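Local coordinates for protein lipoxygenase (Cyanothece sp., PDB 5EK8) that probably adds molecular oxygen to polyunsaturated fatty acids as a non-heme iron 9R-lipoxygenase, at residues N457-I462 against T566-T571; N647-F652 against I657-I662; Q441-I446 against H450-A455. All blocks are in the same frame, centred on the assembly; numbering follows the deposited sequence.

Interaction 1. Residues N457-I462 against T566-T571; sequences NLYWQI and TTLWHT. With FE2 (Fe (II) ion), chain B.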
# COMPACT_ATOMS: atom_id res chain seq x y z
N ASN A 457 12.66 9.00 12.62
CA ASN A 457 13.96 9.60 12.32
C ASN A 457 15.10 8.59 12.44
O ASN A 457 16.01 8.58 11.60
CB ASN A 457 14.22 10.80 13.23
CG ASN A 457 13.72 12.10 12.63
OD1 ASN A 457 14.39 12.70 11.79
ND2 ASN A 457 12.54 12.53 13.06
N LEU A 458 15.04 7.74 13.46
CA LEU A 458 16.02 6.66 13.61
C LEU A 458 16.02 5.77 12.37
O LEU A 458 17.08 5.51 11.77
CB LEU A 458 15.71 5.83 14.86
CG LEU A 458 16.88 5.31 15.69
CD1 LEU A 458 16.35 4.46 16.83
CD2 LEU A 458 17.88 4.52 14.84
N TYR A 459 14.83 5.32 11.99
CA TYR A 459 14.69 4.48 10.81
C TYR A 459 15.19 5.18 9.56
O TYR A 459 15.80 4.57 8.70
CB TYR A 459 13.23 4.05 10.61
CG TYR A 459 13.08 2.95 9.59
CD1 TYR A 459 13.69 1.72 9.79
CD2 TYR A 459 12.34 3.15 8.43
CE1 TYR A 459 13.56 0.71 8.87
CE2 TYR A 459 12.21 2.14 7.50
CZ TYR A 459 12.82 0.92 7.72
OH TYR A 459 12.71 -0.11 6.81
N TRP A 460 14.93 6.48 9.49
CA TRP A 460 15.33 7.29 8.35
C TRP A 460 16.84 7.31 8.23
O TRP A 460 17.38 7.19 7.13
CB TRP A 460 14.78 8.71 8.47
CG TRP A 460 15.04 9.55 7.26
CD1 TRP A 460 15.95 10.55 7.13
CD2 TRP A 460 14.37 9.46 5.99
NE1 TRP A 460 15.89 11.09 5.87
CE2 TRP A 460 14.93 10.44 5.15
CE3 TRP A 460 13.35 8.65 5.49
CZ2 TRP A 460 14.50 10.63 3.84
CZ3 TRP A 460 12.93 8.83 4.19
CH2 TRP A 460 13.50 9.82 3.38
N GLN A 461 17.54 7.46 9.35
CA GLN A 461 19.00 7.47 9.33
C GLN A 461 19.53 6.09 8.94
O GLN A 461 20.54 5.99 8.22
CB GLN A 461 19.55 7.89 10.69
CG GLN A 461 20.03 9.34 10.73
CD GLN A 461 18.99 10.32 10.18
OE1 GLN A 461 17.94 10.55 10.80
NE2 GLN A 461 19.28 10.90 9.02
N ILE A 462 18.85 5.04 9.39
CA ILE A 462 19.20 3.69 8.95
C ILE A 462 19.10 3.57 7.42
O ILE A 462 20.02 3.07 6.76
CB ILE A 462 18.30 2.63 9.60
CG1 ILE A 462 18.51 2.61 11.11
CG2 ILE A 462 18.61 1.26 9.03
CD1 ILE A 462 17.60 1.65 11.83
N THR A 566 7.00 1.90 2.38
CA THR A 566 6.60 0.51 2.16
C THR A 566 6.92 -0.36 3.38
O THR A 566 6.35 -1.44 3.53
CB THR A 566 7.29 -0.09 0.93
OG1 THR A 566 8.71 0.16 1.01
CG2 THR A 566 6.73 0.52 -0.34
N THR A 567 7.84 0.10 4.22
CA THR A 567 8.20 -0.65 5.42
C THR A 567 7.63 -0.04 6.70
O THR A 567 6.51 -0.36 7.08
CB THR A 567 9.73 -0.77 5.57
OG1 THR A 567 10.30 0.54 5.68
CG2 THR A 567 10.33 -1.48 4.37
N LEU A 568 8.38 0.84 7.34
CA LEU A 568 7.97 1.39 8.63
C LEU A 568 6.62 2.11 8.63
O LEU A 568 5.81 1.87 9.51
CB LEU A 568 9.03 2.35 9.17
CG LEU A 568 8.60 3.03 10.48
CD1 LEU A 568 8.37 1.98 11.57
CD2 LEU A 568 9.60 4.08 10.94
N TRP A 569 6.39 3.00 7.68
CA TRP A 569 5.16 3.79 7.68
C TRP A 569 3.92 2.91 7.61
O TRP A 569 3.04 3.00 8.47
CB TRP A 569 5.14 4.79 6.52
CG TRP A 569 3.84 5.54 6.45
CD1 TRP A 569 2.84 5.36 5.54
CD2 TRP A 569 3.39 6.55 7.35
NE1 TRP A 569 1.80 6.22 5.81
CE2 TRP A 569 2.11 6.96 6.91
CE3 TRP A 569 3.95 7.16 8.48
CZ2 TRP A 569 1.39 7.96 7.57
CZ3 TRP A 569 3.22 8.16 9.12
CH2 TRP A 569 1.96 8.54 8.67
N HIS A 570 3.84 2.08 6.58
CA HIS A 570 2.70 1.21 6.42
C HIS A 570 2.57 0.25 7.60
O HIS A 570 1.47 -0.05 8.02
CB HIS A 570 2.79 0.42 5.12
CG HIS A 570 1.72 -0.62 4.98
ND1 HIS A 570 1.92 -1.94 5.33
CD2 HIS A 570 0.43 -0.53 4.57
CE1 HIS A 570 0.81 -2.62 5.13
NE2 HIS A 570 -0.11 -1.79 4.66
N THR A 571 3.70 -0.22 8.11
CA THR A 571 3.71 -1.06 9.30
C THR A 571 2.98 -0.36 10.43
O THR A 571 2.07 -0.91 11.05
CB THR A 571 5.15 -1.38 9.78
OG1 THR A 571 5.76 -2.31 8.88
CG2 THR A 571 5.13 -1.98 11.17
FE FE2 B . -2.60 -1.82 4.65

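Interaction 2. Residues N647-F652 against I657-I662; sequences NRKDQF and IDIGNI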
# COMPACT_ATOMS: atom_id res chain seq x y z
N ASN A 647 21.75 -3.83 13.81
CA ASN A 647 22.72 -3.01 14.53
C ASN A 647 22.03 -2.03 15.47
O ASN A 647 22.50 -1.80 16.59
CB ASN A 647 23.61 -2.26 13.52
CG ASN A 647 24.65 -1.38 14.19
OD1 ASN A 647 24.94 -1.50 15.38
ND2 ASN A 647 25.24 -0.48 13.40
N ARG A 648 20.90 -1.50 15.04
CA ARG A 648 20.19 -0.51 15.84
C ARG A 648 18.91 -1.08 16.47
O ARG A 648 17.87 -0.42 16.48
CB ARG A 648 19.87 0.71 14.98
CG ARG A 648 21.00 1.11 14.04
CD ARG A 648 21.35 2.58 14.16
NE ARG A 648 21.91 2.91 15.47
CZ ARG A 648 22.36 4.11 15.81
NH1 ARG A 648 22.33 5.10 14.93
NH2 ARG A 648 22.85 4.32 17.03
N LYS A 649 19.00 -2.28 17.01
CA LYS A 649 17.88 -2.97 17.65
C LYS A 649 17.47 -2.34 18.99
O LYS A 649 16.28 -2.17 19.29
CB LYS A 649 18.24 -4.44 17.87
CG LYS A 649 17.25 -5.23 18.72
CD LYS A 649 17.75 -6.65 18.92
CE LYS A 649 16.78 -7.49 19.73
NZ LYS A 649 15.45 -7.59 19.07
N ASP A 650 18.47 -1.98 19.78
CA ASP A 650 18.25 -1.58 21.16
C ASP A 650 17.74 -0.14 21.31
O ASP A 650 17.01 0.15 22.26
CB ASP A 650 19.54 -1.75 21.96
CG ASP A 650 20.17 -3.11 21.74
OD1 ASP A 650 19.71 -4.09 22.37
OD2 ASP A 650 21.12 -3.21 20.94
N GLN A 651 18.11 0.74 20.39
CA GLN A 651 17.61 2.11 20.42
C GLN A 651 16.13 2.10 20.08
O GLN A 651 15.36 2.93 20.57
CB GLN A 651 18.37 3.01 19.43
CG GLN A 651 19.89 2.99 19.56
CD GLN A 651 20.51 1.73 18.98
OE1 GLN A 651 19.80 0.80 18.60
NE2 GLN A 651 21.83 1.69 18.91
N PHE A 652 15.73 1.14 19.24
CA PHE A 652 14.33 0.94 18.94
C PHE A 652 13.62 0.33 20.14
O PHE A 652 12.47 0.66 20.43
CB PHE A 652 14.15 0.05 17.70
CG PHE A 652 14.14 0.81 16.40
CD1 PHE A 652 13.14 1.72 16.13
CD2 PHE A 652 15.14 0.61 15.46
CE1 PHE A 652 13.13 2.43 14.93
CE2 PHE A 652 15.13 1.31 14.26
CZ PHE A 652 14.12 2.21 14.00
N ILE A 657 9.86 -0.53 20.71
CA ILE A 657 9.64 -1.08 19.38
C ILE A 657 10.53 -2.29 19.09
O ILE A 657 11.73 -2.27 19.37
CB ILE A 657 9.86 -0.01 18.29
CG1 ILE A 657 8.86 1.14 18.48
CG2 ILE A 657 9.75 -0.61 16.90
CD1 ILE A 657 9.40 2.49 18.06
N ASP A 658 9.93 -3.34 18.54
CA ASP A 658 10.67 -4.50 18.07
C ASP A 658 10.92 -4.37 16.57
O ASP A 658 9.98 -4.37 15.78
CB ASP A 658 9.92 -5.79 18.40
CG ASP A 658 10.81 -7.03 18.33
OD1 ASP A 658 11.87 -6.97 17.67
OD2 ASP A 658 10.44 -8.05 18.94
N ILE A 659 12.18 -4.28 16.18
CA ILE A 659 12.55 -4.19 14.77
C ILE A 659 12.06 -5.40 13.99
O ILE A 659 11.95 -5.36 12.77
CB ILE A 659 14.07 -4.04 14.59
CG1 ILE A 659 14.80 -5.26 15.16
CG2 ILE A 659 14.57 -2.79 15.28
CD1 ILE A 659 16.29 -5.23 14.97
N GLY A 660 11.78 -6.48 14.72
CA GLY A 660 11.27 -7.70 14.11
C GLY A 660 9.82 -7.58 13.72
O GLY A 660 9.29 -8.44 13.02
N ASN A 661 9.17 -6.51 14.16
CA ASN A 661 7.77 -6.26 13.81
C ASN A 661 7.63 -5.29 12.64
O ASN A 661 6.52 -4.91 12.26
CB ASN A 661 7.01 -5.72 15.02
CG ASN A 661 6.49 -6.83 15.92
OD1 ASN A 661 6.09 -7.90 15.44
ND2 ASN A 661 6.48 -6.59 17.22
N ILE A 662 8.76 -4.90 12.07
CA ILE A 662 8.77 -4.01 10.91
C ILE A 662 8.58 -4.80 9.62
O ILE A 662 9.42 -5.63 9.27
CB ILE A 662 10.08 -3.20 10.83
CG1 ILE A 662 10.24 -2.34 12.08
CG2 ILE A 662 10.08 -2.34 9.58
CD1 ILE A 662 11.55 -1.59 12.15

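Interaction 3. Residues Q441-I446 against H450-A455; sequences QPRQPI and HKYAKA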
# COMPACT_ATOMS: atom_id res chain seq x y z
N GLN A 441 11.23 14.42 4.12
CA GLN A 441 11.89 13.91 5.31
C GLN A 441 10.90 13.82 6.47
O GLN A 441 9.96 14.63 6.55
CB GLN A 441 13.09 14.79 5.69
CG GLN A 441 12.73 16.23 5.94
CD GLN A 441 13.94 17.08 6.27
OE1 GLN A 441 15.05 16.57 6.39
NE2 GLN A 441 13.72 18.39 6.42
N PRO A 442 11.08 12.84 7.37
CA PRO A 442 10.14 12.63 8.48
C PRO A 442 10.09 13.81 9.45
O PRO A 442 11.08 14.53 9.60
CB PRO A 442 10.70 11.39 9.19
CG PRO A 442 11.54 10.70 8.16
CD PRO A 442 12.13 11.81 7.34
N ARG A 443 8.94 14.00 10.08
CA ARG A 443 8.74 15.06 11.07
C ARG A 443 9.74 14.95 12.22
O ARG A 443 10.31 13.89 12.46
CB ARG A 443 7.31 15.00 11.63
CG ARG A 443 7.03 13.75 12.45
CD ARG A 443 5.53 13.46 12.55
NE ARG A 443 4.95 13.11 11.25
CZ ARG A 443 3.68 12.76 11.07
NH1 ARG A 443 2.85 12.71 12.10
NH2 ARG A 443 3.24 12.45 9.86
N GLN A 444 9.95 16.05 12.93
CA GLN A 444 10.82 16.05 14.10
C GLN A 444 10.01 15.95 15.40
O GLN A 444 8.86 16.39 15.45
CB GLN A 444 11.70 17.31 14.11
CG GLN A 444 12.73 17.35 13.00
CD GLN A 444 13.63 16.13 13.01
OE1 GLN A 444 14.01 15.63 14.07
NE2 GLN A 444 13.97 15.64 11.82
N PRO A 445 10.61 15.36 16.44
CA PRO A 445 9.92 15.14 17.72
C PRO A 445 9.53 16.43 18.42
O PRO A 445 10.40 17.24 18.73
CB PRO A 445 10.94 14.36 18.55
CG PRO A 445 11.86 13.75 17.55
CD PRO A 445 11.96 14.75 16.45
N ILE A 446 8.23 16.61 18.68
CA ILE A 446 7.76 17.73 19.48
C ILE A 446 8.27 17.61 20.92
O ILE A 446 8.69 18.60 21.51
CB ILE A 446 6.23 17.81 19.51
CG1 ILE A 446 5.66 17.80 18.09
CG2 ILE A 446 5.77 19.04 20.27
CD1 ILE A 446 4.16 18.02 18.05
N HIS A 450 6.94 11.88 22.14
CA HIS A 450 6.63 11.79 20.72
C HIS A 450 7.35 10.60 20.10
O HIS A 450 8.31 10.75 19.33
CB HIS A 450 7.01 13.08 19.99
CG HIS A 450 6.33 13.25 18.68
ND1 HIS A 450 6.55 14.33 17.85
CD2 HIS A 450 5.43 12.47 18.03
CE1 HIS A 450 5.82 14.21 16.76
NE2 HIS A 450 5.12 13.08 16.85
N LYS A 451 6.88 9.41 20.44
CA LYS A 451 7.54 8.17 20.05
C LYS A 451 7.65 8.00 18.53
O LYS A 451 8.70 7.60 18.02
CB LYS A 451 6.79 6.98 20.66
CG LYS A 451 7.36 5.62 20.31
CD LYS A 451 6.57 4.53 21.01
CE LYS A 451 6.52 4.78 22.51
NZ LYS A 451 5.86 3.65 23.24
N TYR A 452 6.58 8.32 17.80
CA TYR A 452 6.60 8.09 16.37
C TYR A 452 7.71 8.88 15.66
O TYR A 452 8.35 8.37 14.76
CB TYR A 452 5.27 8.44 15.70
CG TYR A 452 5.45 8.39 14.21
CD1 TYR A 452 5.59 7.17 13.55
CD2 TYR A 452 5.55 9.55 13.45
CE1 TYR A 452 5.81 7.11 12.19
CE2 TYR A 452 5.76 9.50 12.09
CZ TYR A 452 5.89 8.28 11.47
OH TYR A 452 6.10 8.21 10.12
N ALA A 453 7.91 10.12 16.07
CA ALA A 453 8.91 10.96 15.43
C ALA A 453 10.32 10.42 15.66
O ALA A 453 11.11 10.30 14.72
CB ALA A 453 8.81 12.38 15.94
N LYS A 454 10.61 10.08 16.91
CA LYS A 454 11.89 9.46 17.26
C LYS A 454 12.13 8.21 16.41
O LYS A 454 13.17 8.07 15.75
CB LYS A 454 11.93 9.13 18.75
CG LYS A 454 11.85 10.35 19.67
CD LYS A 454 11.33 9.99 21.05
CE LYS A 454 12.44 9.91 22.09
NZ LYS A 454 13.00 11.25 22.41
N ALA A 455 11.14 7.31 16.44
CA ALA A 455 11.20 6.06 15.67
C ALA A 455 11.49 6.31 14.19
O ALA A 455 12.40 5.72 13.61
CB ALA A 455 9.91 5.30 15.84
O HOH W 1 2.87 12.79 15.07

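Interaction 1. Residues N457-I462 against T566-T571
Y459 meets T567 and L568 where helix 451-473 lies against helix 549-574, one of the two helices that supply histidine ligands to the iron of this lipoxygenase. Y459 supplies the whole of one side of the contact, its ring reaching across with CG anti to the backbone N (chi1 -168°). At the end of the ring Y459 OH donates a hydrogen bond of 2.7 Å to T567 OG1, which lies at the ring edge close to its plane. The same threonine oxygen is hydrogen-bonded to I563 O one turn back, so two groups fix the rotation of this buried hydroxyl. Further down the phenol, CD2 of Y459 packs 3.5 Å from L568 CB, while the leucine's CD2 reaches back to Y459 CB at 3.6 Å, so the two side chains run antiparallel alongside one another. T567 lies within a wider pi-type turn at 566-569, as found in the metal-binding helices of lipoxygenases. Its carbonyl O accepts from both T571 N (3.0 Å) and T571 OG1 (2.8 Å), the hydroxyl coming from above the carbonyl plane. Just beyond this turn H570 NE2 binds the iron at 2.5 Å, together with H359, H364 and the C-terminal carboxylate of I668. Helix 337-377 touches the same helix through M367 on T566 and A363 on H570, while F652 of helix 649-653 touches the tyrosine.

Interaction 2. Residues N647-F652 against I657-I662
F652 and I659 cross at about a right angle, the methyl CG2 of the isoleucine sitting 3.5 Å from CD2 of the phenylalanine ring and also close to its CB. The two branches of I659 divide the work. Its CG1 lies between the backbone N and the carbonyl carbon (chi1 61°), and this carries CD1 away from the ring to K649, where it packs 3.6 Å from CB at the root of the lysine chain. These two side chains also cross nearly perpendicularly. Shortening I659 to alanine would remove both branches and is likely to leave a gap between the F652 ring and the foot of K649. At the other ortho carbon, CD1 of F652 lies 4.2 Å from I657 CG2, a looser contact in which the side chains meet at a slant. Here the short helix 649-653 ends and the chain doubles back, closed by a bond from I657 N to F652 O of 2.9 Å (N-H...O 147°). The next residue, D658, forms an Asx turn: its OD1 accepts from G660 N at 3.0 Å and 161°, the donor standing above the carboxylate plane. This turn leads into the 3-10 segment 659-661, where N661 N bonds to D658 O. At the exposed margin K649 and D658 run side by side in the same direction, the lysine bending at its last torsion; NZ stays 3.9 Å from OD1, a long salt bridge. Helix 639-647 backs the apolar part: L645 and L646 touch I659, L645 also touches F652, and F652 packs on I462 of helix 451-473 as well.

Interaction 3. Residues Q441-I446 against H450-A455
The shortest direct polar bond between segment 441-446 and the start of helix 451-473 runs from I446 N to H450 ND1, 3.0 Å long and nearly straight (164°), with the donor in the imidazole plane. H450 stands at the N-cap position and directs its ring onto the 441-446 loop with CG anti to the backbone N (chi1 -161°). One face of that ring is covered by its own helix, the methyl of A453 lying over the centre, and the CG1 of I446 packs 3.6 Å from ND1. NE2, at the other end of the ring, shares a water with R443 NH1, at 2.9 Å from the imidazole nitrogen and 3.0 Å from the arginine, which donates to it. The guanidinium of R443 crosses Y452 with the planes 76° apart: CE2 of the tyrosine comes over one guanidinium face, and R443 NE lies 3.8 Å from it, near the plane of the phenol at its edge. Between these polar groups P445 rests on the helix, its CG 3.7 Å from A453 CB. The arginine has further partners in E520, by a salt bridge, and P260 O, by a hydrogen bond. An accepting ND1 is consistent with a neutral imidazole; the nearby R443 would, if anything, disfavour a cation, though E520 probably offsets its charge.

Interactions 1 and 3 both use helix 451-473, 3 at its first turn and 1 further along, and N457 joins them through a probable hydrogen bond from Q444 NE2 to N457 OD1. Interaction 2 reaches the same helix from another element: F652 packs on I462 and near Y459 N, and I657 meets A455. Interaction 1 is fully buried, apolar apart from a single hydroxyl pair, and lies on the helix that carries the iron ligand H570, two residues beyond L568. The other two are partly buried and close local loops, one closing the end of a short helix by a backbone bond, with apolar packing and a long ion pair beside it, the other starting a long helix through imidazole, guanidinium and water.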